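Local coordinates for sporulation-control protein spo0M (Bacillus subtilis, PDB 5CL2) that controls expression of the sporulation regulator gene spo0A and is required for Bacillus subtilis to pass stage 0 of sporulation, at residues D194-F200 / L223-S229. Residues are numbered along the deposited sequence; the frame is centred on the assembly and turned at random.
Sequences DGLEIIF and LVRVRFS
Leu-223 opens the pairing by laying CD2 against CG2 of Ile-199, 3.6 Å away, just before the antiparallel strands 195-200 and 224-229 begin to share backbone hydrogen bonds. Val-224 takes the amide of Phe-200 on its carbonyl oxygen, and its CG1 meets the ring of Phe-200 at CD1 (3.8 Å). Arg-225, on the other face of the sheet, reaches diagonally past its direct partner: with CG anti to the backbone N (chi1 -158°) and the chain extended, it runs alongside Ile-199 and brings NE to OE2 of Glu-197 at 2.6 Å. OE2 lies near the guanidinium plane, whereas NE comes from above the carboxylate plane, the two planes 52° apart. With Arg-225 replaced by an alanine, that carboxylate would probably lose its salt-bridge partner in this strand pair, and Ile-199 the aliphatic stem beside it. Val-226 and Ile-198 exchange two nearly straight backbone hydrogen bonds. Arg-227 brings NH2 3.4 Å from N of Gly-195, but both are donors; NH2 instead salt-bridges Asp-192. Phe-228 exchanges backbone hydrogen bonds with Leu-196 and sets CE1 4.0 Å from CD1 of Ile-198; Ser-229 N-caps helix 230-234, its OG weakly hydrogen-bonded to N of Ser-231. Strand 224-229 is outermost in the chain's five-strand antiparallel sheet, with 195-202 between it and 185-191; helix 132-143 packs on Leu-196 and Ile-198, helix 236-248 on Phe-200 and Phe-228.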
ATOM      1  N   ASP A 194      -4.143 -14.291  -3.657  1.00 64.00           N
ATOM      2  CA  ASP A 194      -3.745 -15.411  -4.524  1.00 72.35           C
ATOM      3  C   ASP A 194      -2.479 -16.132  -4.109  1.00 65.81           C
ATOM      4  O   ASP A 194      -2.091 -17.115  -4.725  1.00 68.82           O
ATOM      5  CB  ASP A 194      -3.599 -14.922  -5.961  1.00 71.94           C
ATOM      6  CG  ASP A 194      -4.858 -14.259  -6.449  1.00 74.35           C
ATOM      7  OD1 ASP A 194      -5.864 -14.989  -6.614  1.00 76.45           O
ATOM      8  OD2 ASP A 194      -4.838 -13.021  -6.655  1.00 71.30           O
ATOM      9  N   GLY A 195      -1.859 -15.664  -3.041  1.00 66.18           N
ATOM     10  CA  GLY A 195      -0.605 -16.229  -2.615  1.00 64.14           C
ATOM     11  C   GLY A 195       0.109 -15.342  -1.625  1.00 65.24           C
ATOM     12  O   GLY A 195      -0.495 -14.506  -0.935  1.00 63.03           O
ATOM     13  N   LEU A 196       1.414 -15.530  -1.554  1.00 63.67           N
ATOM     14  CA  LEU A 196       2.196 -14.916  -0.502  1.00 59.43           C
ATOM     15  C   LEU A 196       3.595 -14.569  -1.006  1.00 62.81           C
ATOM     16  O   LEU A 196       4.226 -15.370  -1.699  1.00 55.85           O
ATOM     17  CB  LEU A 196       2.242 -15.876   0.676  1.00 56.16           C
ATOM     18  CG  LEU A 196       2.909 -15.485   1.971  1.00 60.33           C
ATOM     19  CD1 LEU A 196       2.199 -16.170   3.104  1.00 56.65           C
ATOM     20  CD2 LEU A 196       4.326 -15.948   1.885  1.00 61.74           C
ATOM     21  N   GLU A 197       4.083 -13.383  -0.661  1.00 59.34           N
ATOM     22  CA  GLU A 197       5.460 -13.011  -1.000  1.00 58.19           C
ATOM     23  C   GLU A 197       6.365 -13.009   0.238  1.00 56.50           C
ATOM     24  O   GLU A 197       5.988 -12.485   1.286  1.00 56.05           O
ATOM     25  CB  GLU A 197       5.464 -11.642  -1.673  1.00 59.32           C
ATOM     26  CG  GLU A 197       6.782 -11.179  -2.189  1.00 61.24           C
ATOM     27  CD  GLU A 197       6.614 -10.125  -3.259  1.00 67.92           C
ATOM     28  OE1 GLU A 197       5.471  -9.956  -3.713  1.00 76.85           O
ATOM     29  OE2 GLU A 197       7.607  -9.490  -3.674  1.00 67.90           O
ATOM     30  N   ILE A 198       7.555 -13.589   0.120  1.00 54.59           N
ATOM     31  CA  ILE A 198       8.506 -13.617   1.232  1.00 50.45           C
ATOM     32  C   ILE A 198       9.756 -12.825   0.928  1.00 49.67           C
ATOM     33  O   ILE A 198      10.342 -12.954  -0.153  1.00 54.20           O
ATOM     34  CB  ILE A 198       8.932 -15.033   1.605  1.00 45.88           C
ATOM     35  CG1 ILE A 198       7.717 -15.924   1.762  1.00 47.02           C
ATOM     36  CG2 ILE A 198       9.703 -15.027   2.905  1.00 47.73           C
ATOM     37  CD1 ILE A 198       8.009 -17.190   2.455  1.00 50.72           C
ATOM     38  N   ILE A 199      10.126 -11.958   1.866  1.00 48.29           N
ATOM     39  CA  ILE A 199      11.378 -11.229   1.776  1.00 47.77           C
ATOM     40  C   ILE A 199      12.345 -11.865   2.768  1.00 49.44           C
ATOM     41  O   ILE A 199      12.002 -12.101   3.931  1.00 49.81           O
ATOM     42  CB  ILE A 199      11.179  -9.739   2.055  1.00 48.40           C
ATOM     43  CG1 ILE A 199      10.233  -9.138   1.014  1.00 54.24           C
ATOM     44  CG2 ILE A 199      12.503  -9.011   2.082  1.00 48.35           C
ATOM     45  CD1 ILE A 199       9.796  -7.733   1.333  1.00 56.48           C
ATOM     46  N   PHE A 200      13.532 -12.199   2.279  1.00 52.07           N
ATOM     47  CA  PHE A 200      14.553 -12.891   3.054  1.00 47.96           C
ATOM     48  C   PHE A 200      15.693 -11.938   3.305  1.00 49.36           C
ATOM     49  O   PHE A 200      16.092 -11.189   2.419  1.00 51.06           O
ATOM     50  CB  PHE A 200      15.082 -14.124   2.310  1.00 48.72           C
ATOM     51  CG  PHE A 200      14.052 -15.193   2.083  1.00 48.57           C
ATOM     52  CD1 PHE A 200      13.111 -15.065   1.068  1.00 49.27           C
ATOM     53  CD2 PHE A 200      14.053 -16.344   2.846  1.00 47.89           C
ATOM     54  CE1 PHE A 200      12.179 -16.051   0.842  1.00 47.43           C
ATOM     55  CE2 PHE A 200      13.117 -17.336   2.621  1.00 51.82           C
ATOM     56  CZ  PHE A 200      12.174 -17.184   1.615  1.00 49.38           C
ATOM     57  N   LEU A 223      18.746  -8.133  -1.824  1.00 66.89           N
ATOM     58  CA  LEU A 223      17.651  -8.599  -1.010  1.00 67.30           C
ATOM     59  C   LEU A 223      16.967  -9.729  -1.756  1.00 62.13           C
ATOM     60  O   LEU A 223      16.746  -9.619  -2.963  1.00 62.75           O
ATOM     61  CB  LEU A 223      16.697  -7.438  -0.728  1.00 66.40           C
ATOM     62  CG  LEU A 223      15.442  -7.618   0.092  1.00 59.40           C
ATOM     63  CD1 LEU A 223      15.163  -6.297   0.752  1.00 60.86           C
ATOM     64  CD2 LEU A 223      14.332  -7.995  -0.845  1.00 60.91           C
ATOM     65  N   VAL A 224      16.663 -10.823  -1.069  1.00 57.86           N
ATOM     66  CA  VAL A 224      15.960 -11.921  -1.726  1.00 54.99           C
ATOM     67  C   VAL A 224      14.449 -11.770  -1.611  1.00 57.26           C
ATOM     68  O   VAL A 224      13.901 -11.691  -0.506  1.00 53.47           O
ATOM     69  CB  VAL A 224      16.394 -13.263  -1.162  1.00 53.52           C
ATOM     70  CG1 VAL A 224      15.573 -14.375  -1.778  1.00 55.74           C
ATOM     71  CG2 VAL A 224      17.868 -13.460  -1.465  1.00 59.57           C
ATOM     72  N   ARG A 225      13.775 -11.701  -2.750  1.00 54.67           N
ATOM     73  CA  ARG A 225      12.342 -11.485  -2.744  1.00 56.32           C
ATOM     74  C   ARG A 225      11.626 -12.493  -3.633  1.00 56.11           C
ATOM     75  O   ARG A 225      11.759 -12.448  -4.843  1.00 62.20           O
ATOM     76  CB  ARG A 225      12.039 -10.051  -3.187  1.00 57.43           C
ATOM     77  CG  ARG A 225      10.690  -9.557  -2.729  1.00 60.02           C
ATOM     78  CD  ARG A 225      10.594  -8.041  -2.784  1.00 59.38           C
ATOM     79  NE  ARG A 225       9.193  -7.633  -2.814  1.00 57.43           N
ATOM     80  CZ  ARG A 225       8.766  -6.379  -2.679  1.00 59.96           C
ATOM     81  NH1 ARG A 225       9.631  -5.390  -2.493  1.00 59.83           N
ATOM     82  NH2 ARG A 225       7.467  -6.119  -2.730  1.00 58.84           N
ATOM     83  N   VAL A 226      10.822 -13.370  -3.034  1.00 58.60           N
ATOM     84  CA  VAL A 226      10.244 -14.486  -3.786  1.00 59.61           C
ATOM     85  C   VAL A 226       8.730 -14.657  -3.596  1.00 60.85           C
ATOM     86  O   VAL A 226       8.244 -14.735  -2.460  1.00 57.56           O
ATOM     87  CB  VAL A 226      10.935 -15.820  -3.401  1.00 61.68           C
ATOM     88  CG1 VAL A 226      10.181 -17.013  -3.997  1.00 61.50           C
ATOM     89  CG2 VAL A 226      12.415 -15.818  -3.829  1.00 52.54           C
ATOM     90  N   ARG A 227       7.990 -14.758  -4.703  1.00 61.69           N
ATOM     91  CA  ARG A 227       6.555 -15.024  -4.603  1.00 61.07           C
ATOM     92  C   ARG A 227       6.229 -16.518  -4.679  1.00 59.74           C
ATOM     93  O   ARG A 227       6.742 -17.232  -5.538  1.00 72.57           O
ATOM     94  CB  ARG A 227       5.789 -14.281  -5.696  1.00 61.38           C
ATOM     95  CG  ARG A 227       4.389 -14.830  -5.880  1.00 60.51           C
ATOM     96  CD  ARG A 227       3.475 -13.858  -6.588  1.00 63.96           C
ATOM     97  NE  ARG A 227       2.100 -14.120  -6.190  1.00 69.75           N
ATOM     98  CZ  ARG A 227       1.474 -13.445  -5.230  1.00 64.41           C
ATOM     99  NH1 ARG A 227       2.096 -12.451  -4.604  1.00 61.13           N
ATOM    100  NH2 ARG A 227       0.228 -13.755  -4.908  1.00 65.10           N
ATOM    101  N   PHE A 228       5.405 -16.975  -3.749  1.00 58.08           N
ATOM    102  CA  PHE A 228       4.808 -18.308  -3.727  1.00 61.91           C
ATOM    103  C   PHE A 228       3.315 -18.211  -4.012  1.00 69.07           C
ATOM    104  O   PHE A 228       2.644 -17.269  -3.560  1.00 70.81           O
ATOM    105  CB  PHE A 228       4.983 -18.980  -2.357  1.00 60.62           C
ATOM    106  CG  PHE A 228       6.415 -19.239  -1.964  1.00 62.51           C
ATOM    107  CD1 PHE A 228       7.267 -18.191  -1.637  1.00 58.22           C
ATOM    108  CD2 PHE A 228       6.888 -20.535  -1.859  1.00 63.42           C
ATOM    109  CE1 PHE A 228       8.577 -18.443  -1.263  1.00 58.75           C
ATOM    110  CE2 PHE A 228       8.198 -20.783  -1.480  1.00 62.10           C
ATOM    111  CZ  PHE A 228       9.034 -19.738  -1.181  1.00 57.56           C
ATOM    112  N   SER A 229       2.769 -19.196  -4.714  1.00 73.11           N
ATOM    113  CA  SER A 229       1.333 -19.210  -4.951  1.00 72.05           C
ATOM    114  C   SER A 229       0.664 -20.057  -3.901  1.00 69.12           C
ATOM    115  O   SER A 229       1.336 -20.699  -3.104  1.00 70.54           O
ATOM    116  CB  SER A 229       1.004 -19.786  -6.318  1.00 68.84           C
ATOM    117  OG  SER A 229       1.051 -21.202  -6.239  1.00 75.39           O
TER